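Local coordinates for putative transcriptional coactivator P15 (Enterobacteria phage t5, PDB 4BG7), which probably binds DNA as a phage homologue of the eukaryotic transcription coactivator PC4 and is implicated in recombination-dependent DNA replication, at residues L20-T31 / I43-W54. Sequence-based numbering, arbitrary orientation.
Sequences LWEKEGEQVRLT and IRYWLLDINDEW
Gln27 and Trp46 form a hydrogen-bonded antiparallel pair (Gln27 N to Trp46 O 2.8 Å, Trp46 N to Gln27 O 3.1 Å) where strands 26-31 and 43-48, whose N-to-C directions lie 149° apart, make the central hairpin of the four-stranded antiparallel PC4-type sheet. Arg29 with Arg44 repeats the pairing, and Leu48 N to Gly25 O ends it beside the type I' turn 23-26. On the face carrying Gln27, Arg29 and Trp46, the Arg29 guanidinium lies flat on the indole: the planes differ by 5°, and CZ sits 3.5 Å from the centroid of the six-membered ring of Trp46, a cation-pi stack. Extended from CG to NE, the Arg29 chain runs along the indole and lays CD over the five-membered ring of Trp46. Arg29 NE and NH2 both donate, within the guanidinium plane, to Gln27 OE1, which fixes the rotation of the stacked group. The Gln27 amide in turn stacks on Trp54, planes 18° apart; Leu48 CD2 covers that indole's opposite face. On the other face, Ile43 sets CG2 against Val28 CG1 and CD1 against Leu20 CD1 and Leu30 CD1, while Phe61 and Ala76 of the second subunit pack against this apolar cluster. At the Trp46 edge, a water accepts from NE1 at 3.0 Å and donates to Thr31 OG1 at 2.9 Å.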
loop_
_atom_site.group_PDB
_atom_site.type_symbol
_atom_site.label_atom_id
_atom_site.label_comp_id
_atom_site.label_asym_id
_atom_site.label_seq_id
_atom_site.Cartn_x
_atom_site.Cartn_y
_atom_site.Cartn_z
ATOM N N LEU A 20 9.336 -2.108 -4.477
ATOM C CA LEU A 20 9.220 -0.733 -4.059
ATOM C C LEU A 20 10.624 -0.239 -3.656
ATOM O O LEU A 20 11.140 0.637 -4.318
ATOM C CB LEU A 20 8.224 -0.579 -2.901
ATOM C CG LEU A 20 6.732 -0.917 -3.205
ATOM C CD1 LEU A 20 5.846 -0.661 -2.015
ATOM C CD2 LEU A 20 6.137 -0.243 -4.428
ATOM N N TRP A 21 11.200 -0.777 -2.574
ATOM C CA TRP A 21 12.533 -0.382 -2.072
ATOM C C TRP A 21 13.115 -1.406 -1.087
ATOM O O TRP A 21 12.462 -2.416 -0.770
ATOM C CB TRP A 21 12.450 0.978 -1.405
ATOM C CG TRP A 21 11.261 1.106 -0.499
ATOM C CD1 TRP A 21 11.062 0.520 0.745
ATOM C CD2 TRP A 21 10.039 1.839 -0.775
ATOM N NE1 TRP A 21 9.815 0.869 1.269
ATOM C CE2 TRP A 21 9.176 1.683 0.402
ATOM C CE3 TRP A 21 9.607 2.628 -1.815
ATOM C CZ2 TRP A 21 7.918 2.253 0.466
ATOM C CZ3 TRP A 21 8.349 3.217 -1.716
ATOM C CH2 TRP A 21 7.535 3.033 -0.601
ATOM N N GLU A 22 14.336 -1.167 -0.608
ATOM C CA GLU A 22 15.027 -2.073 0.348
ATOM C C GLU A 22 15.601 -1.359 1.542
ATOM O O GLU A 22 15.944 -0.189 1.431
ATOM C CB GLU A 22 16.239 -2.730 -0.307
ATOM C CG GLU A 22 16.002 -3.402 -1.632
ATOM C CD GLU A 22 16.060 -2.446 -2.773
ATOM O OE1 GLU A 22 17.054 -1.683 -2.817
ATOM O OE2 GLU A 22 15.106 -2.454 -3.585
ATOM N N LYS A 23 15.817 -2.110 2.625
ATOM C CA LYS A 23 16.419 -1.641 3.891
ATOM C C LYS A 23 17.364 -2.755 4.383
ATOM O O LYS A 23 16.909 -3.825 4.825
ATOM C CB LYS A 23 15.324 -1.286 4.932
ATOM C CG LYS A 23 15.677 -1.420 6.435
ATOM C CD LYS A 23 16.799 -0.499 6.931
ATOM C CE LYS A 23 17.198 -0.747 8.409
ATOM N NZ LYS A 23 18.018 -1.976 8.739
ATOM N N GLU A 24 18.671 -2.518 4.248
ATOM C CA GLU A 24 19.702 -3.534 4.566
ATOM C C GLU A 24 19.212 -4.930 4.211
ATOM O O GLU A 24 19.178 -5.822 5.072
ATOM C CB GLU A 24 20.086 -3.545 6.062
ATOM C CG GLU A 24 20.499 -2.206 6.663
ATOM C CD GLU A 24 21.165 -2.393 8.018
ATOM O OE1 GLU A 24 20.436 -2.454 9.038
ATOM O OE2 GLU A 24 22.421 -2.500 8.031
ATOM N N GLY A 25 18.798 -5.137 2.965
ATOM C CA GLY A 25 18.544 -6.520 2.524
ATOM C C GLY A 25 17.300 -7.215 3.066
ATOM O O GLY A 25 17.180 -8.461 2.972
ATOM N N GLU A 26 16.422 -6.421 3.688
ATOM C CA GLU A 26 14.990 -6.650 3.675
ATOM C C GLU A 26 14.391 -5.805 2.508
ATOM O O GLU A 26 14.581 -4.597 2.429
ATOM C CB GLU A 26 14.397 -6.272 5.020
ATOM C CG GLU A 26 12.892 -6.190 5.004
ATOM C CD GLU A 26 12.302 -6.441 6.355
ATOM O OE1 GLU A 26 12.357 -7.607 6.797
ATOM O OE2 GLU A 26 11.786 -5.486 6.973
ATOM N N GLN A 27 13.720 -6.446 1.580
ATOM C CA GLN A 27 13.158 -5.783 0.399
ATOM C C GLN A 27 11.603 -5.766 0.390
ATOM O O GLN A 27 10.969 -6.783 0.694
ATOM C CB GLN A 27 13.620 -6.507 -0.808
ATOM C CG GLN A 27 12.848 -6.241 -2.066
ATOM C CD GLN A 27 13.499 -6.831 -3.309
ATOM O OE1 GLN A 27 13.197 -7.921 -3.741
ATOM N NE2 GLN A 27 14.402 -6.060 -3.910
ATOM N N VAL A 28 10.995 -4.643 -0.019
ATOM C CA VAL A 28 9.547 -4.444 0.118
ATOM C C VAL A 28 8.886 -4.597 -1.251
ATOM O O VAL A 28 9.154 -3.813 -2.135
ATOM C CB VAL A 28 9.254 -3.020 0.681
ATOM C CG1 VAL A 28 7.797 -2.866 1.006
ATOM C CG2 VAL A 28 10.083 -2.738 1.921
ATOM N N ARG A 29 8.044 -5.626 -1.454
ATOM C CA ARG A 29 7.339 -5.799 -2.747
ATOM C C ARG A 29 5.839 -5.661 -2.652
ATOM O O ARG A 29 5.190 -6.325 -1.851
ATOM C CB ARG A 29 7.624 -7.135 -3.437
ATOM C CG ARG A 29 9.090 -7.318 -3.736
ATOM C CD ARG A 29 9.298 -8.330 -4.820
ATOM N NE ARG A 29 10.703 -8.658 -4.774
ATOM C CZ ARG A 29 11.341 -9.433 -5.646
ATOM N NH1 ARG A 29 10.684 -9.972 -6.673
ATOM N NH2 ARG A 29 12.656 -9.663 -5.454
ATOM N N LEU A 30 5.289 -4.758 -3.455
ATOM C CA LEU A 30 3.852 -4.611 -3.624
ATOM C C LEU A 30 3.338 -5.825 -4.335
ATOM O O LEU A 30 3.748 -6.138 -5.487
ATOM C CB LEU A 30 3.468 -3.384 -4.470
ATOM C CG LEU A 30 1.974 -3.025 -4.508
ATOM C CD1 LEU A 30 1.547 -2.710 -3.097
ATOM C CD2 LEU A 30 1.832 -1.790 -5.440
ATOM N N THR A 31 2.389 -6.480 -3.681
ATOM C CA THR A 31 2.033 -7.840 -4.059
ATOM C C THR A 31 0.521 -8.022 -4.204
ATOM O O THR A 31 -0.245 -7.515 -3.395
ATOM C CB THR A 31 2.559 -8.839 -3.016
ATOM O OG1 THR A 31 3.962 -8.695 -2.955
ATOM C CG2 THR A 31 2.127 -10.277 -3.394
ATOM N N ILE A 43 2.105 -5.978 1.136
ATOM C CA ILE A 43 3.553 -5.966 0.999
ATOM C C ILE A 43 4.108 -7.307 1.467
ATOM O O ILE A 43 3.836 -7.687 2.578
ATOM C CB ILE A 43 4.125 -4.862 1.879
ATOM C CG1 ILE A 43 3.800 -3.491 1.306
ATOM C CG2 ILE A 43 5.625 -5.050 2.097
ATOM C CD1 ILE A 43 4.041 -3.155 -0.151
ATOM N N ARG A 44 4.794 -8.041 0.592
ATOM C CA ARG A 44 5.480 -9.279 0.997
ATOM C C ARG A 44 6.947 -8.967 1.103
ATOM O O ARG A 44 7.504 -8.305 0.212
ATOM C CB ARG A 44 5.294 -10.383 -0.054
ATOM C CG ARG A 44 5.925 -11.691 0.387
ATOM C CD ARG A 44 6.059 -12.676 -0.730
ATOM N NE ARG A 44 4.805 -13.371 -1.111
ATOM C CZ ARG A 44 4.348 -14.498 -0.585
ATOM N NH1 ARG A 44 4.953 -15.057 0.441
ATOM N NH2 ARG A 44 3.233 -15.038 -1.095
ATOM N N TYR A 45 7.592 -9.426 2.169
ATOM C CA TYR A 45 9.058 -9.187 2.319
ATOM C C TYR A 45 9.928 -10.264 1.646
ATOM O O TYR A 45 9.729 -11.455 1.893
ATOM C CB TYR A 45 9.449 -9.063 3.774
ATOM C CG TYR A 45 8.892 -7.796 4.383
ATOM C CD1 TYR A 45 9.470 -6.561 4.092
ATOM C CD2 TYR A 45 7.731 -7.803 5.154
ATOM C CE1 TYR A 45 8.952 -5.383 4.635
ATOM C CE2 TYR A 45 7.198 -6.619 5.674
ATOM C CZ TYR A 45 7.811 -5.416 5.387
ATOM O OH TYR A 45 7.314 -4.230 5.882
ATOM N N TRP A 46 10.856 -9.832 0.798
ATOM C CA TRP A 46 11.956 -10.679 0.321
ATOM C C TRP A 46 13.234 -10.412 1.084
ATOM O O TRP A 46 13.511 -9.262 1.425
ATOM C CB TRP A 46 12.118 -10.494 -1.124
ATOM C CG TRP A 46 10.891 -10.895 -1.906
ATOM C CD1 TRP A 46 9.597 -10.472 -1.671
ATOM C CD2 TRP A 46 10.807 -11.678 -3.104
ATOM N NE1 TRP A 46 8.754 -10.967 -2.577
ATOM C CE2 TRP A 46 9.395 -11.733 -3.450
ATOM C CE3 TRP A 46 11.712 -12.399 -3.867
ATOM C CZ2 TRP A 46 8.927 -12.429 -4.558
ATOM C CZ3 TRP A 46 11.247 -13.099 -4.967
ATOM C CH2 TRP A 46 9.893 -13.102 -5.326
ATOM N N LEU A 47 14.016 -11.456 1.416
ATOM C CA LEU A 47 15.213 -11.273 2.195
ATOM C C LEU A 47 16.414 -11.790 1.458
ATOM O O LEU A 47 16.339 -12.772 0.752
ATOM C CB LEU A 47 15.139 -12.050 3.545
ATOM C CG LEU A 47 14.746 -11.242 4.779
ATOM C CD1 LEU A 47 13.528 -10.364 4.447
ATOM C CD2 LEU A 47 14.442 -12.154 5.947
ATOM N N LEU A 48 17.555 -11.151 1.699
ATOM C CA LEU A 48 18.815 -11.565 1.100
ATOM C C LEU A 48 19.342 -12.771 1.812
ATOM O O LEU A 48 19.241 -12.816 3.016
ATOM C CB LEU A 48 19.861 -10.453 1.205
ATOM C CG LEU A 48 19.822 -9.298 0.194
ATOM C CD1 LEU A 48 20.885 -8.243 0.583
ATOM C CD2 LEU A 48 20.015 -9.849 -1.215
ATOM N N ASP A 49 19.939 -13.699 1.068
ATOM C CA ASP A 49 20.826 -14.678 1.617
ATOM C C ASP A 49 22.252 -14.210 1.597
ATOM O O ASP A 49 22.524 -13.089 1.118
ATOM C CB ASP A 49 20.621 -16.073 1.015
ATOM C CG ASP A 49 21.400 -16.335 -0.290
ATOM O OD1 ASP A 49 21.914 -15.386 -0.949
ATOM O OD2 ASP A 49 21.465 -17.549 -0.627
ATOM N N ILE A 50 23.188 -15.040 2.113
ATOM C CA ILE A 50 24.614 -14.631 2.142
ATOM C C ILE A 50 25.256 -14.574 0.759
ATOM O O ILE A 50 26.320 -14.018 0.597
ATOM C CB ILE A 50 25.458 -15.533 3.061
ATOM C CG1 ILE A 50 25.498 -16.982 2.535
ATOM C CG2 ILE A 50 24.923 -15.466 4.451
ATOM C CD1 ILE A 50 26.640 -17.763 3.180
ATOM N N ASN A 51 24.609 -15.162 -0.239
ATOM C CA ASN A 51 25.084 -15.139 -1.610
ATOM C C ASN A 51 24.469 -13.996 -2.351
ATOM O O ASN A 51 24.624 -13.909 -3.543
ATOM C CB ASN A 51 24.775 -16.489 -2.307
ATOM C CG ASN A 51 25.247 -17.680 -1.487
ATOM O OD1 ASN A 51 26.444 -17.989 -1.461
ATOM N ND2 ASN A 51 24.325 -18.321 -0.751
ATOM N N ASP A 52 23.766 -13.126 -1.635
ATOM C CA ASP A 52 23.158 -11.927 -2.181
ATOM C C ASP A 52 22.041 -12.203 -3.221
ATOM O O ASP A 52 21.916 -11.464 -4.188
ATOM C CB ASP A 52 24.223 -10.967 -2.766
ATOM C CG ASP A 52 25.005 -10.220 -1.691
ATOM O OD1 ASP A 52 24.446 -9.432 -0.968
ATOM O OD2 ASP A 52 26.205 -10.396 -1.617
ATOM N N GLU A 53 21.293 -13.292 -3.033
ATOM C CA GLU A 53 20.102 -13.603 -3.807
ATOM C C GLU A 53 18.889 -13.332 -2.917
ATOM O O GLU A 53 18.949 -13.501 -1.696
ATOM C CB GLU A 53 20.137 -15.073 -4.254
ATOM C CG GLU A 53 21.340 -15.391 -5.146
ATOM C CD GLU A 53 21.404 -16.815 -5.634
ATOM O OE1 GLU A 53 20.642 -17.668 -5.171
ATOM O OE2 GLU A 53 22.244 -17.115 -6.496
ATOM N N TRP A 54 17.776 -12.963 -3.541
ATOM C CA TRP A 54 16.512 -12.615 -2.874
ATOM C C TRP A 54 15.656 -13.841 -2.753
ATOM O O TRP A 54 15.441 -14.588 -3.728
ATOM C CB TRP A 54 15.743 -11.611 -3.702
ATOM C CG TRP A 54 16.423 -10.283 -3.720
ATOM C CD1 TRP A 54 17.117 -9.700 -4.782
ATOM C CD2 TRP A 54 16.534 -9.350 -2.620
ATOM N NE1 TRP A 54 17.631 -8.502 -4.401
ATOM C CE2 TRP A 54 17.314 -8.223 -3.118
ATOM C CE3 TRP A 54 16.108 -9.338 -1.312
ATOM C CZ2 TRP A 54 17.628 -7.167 -2.329
ATOM C CZ3 TRP A 54 16.441 -8.265 -0.515
ATOM C CH2 TRP A 54 17.178 -7.191 -1.032
HETATM O O HOH W 1 5.972 -10.620 -3.766
#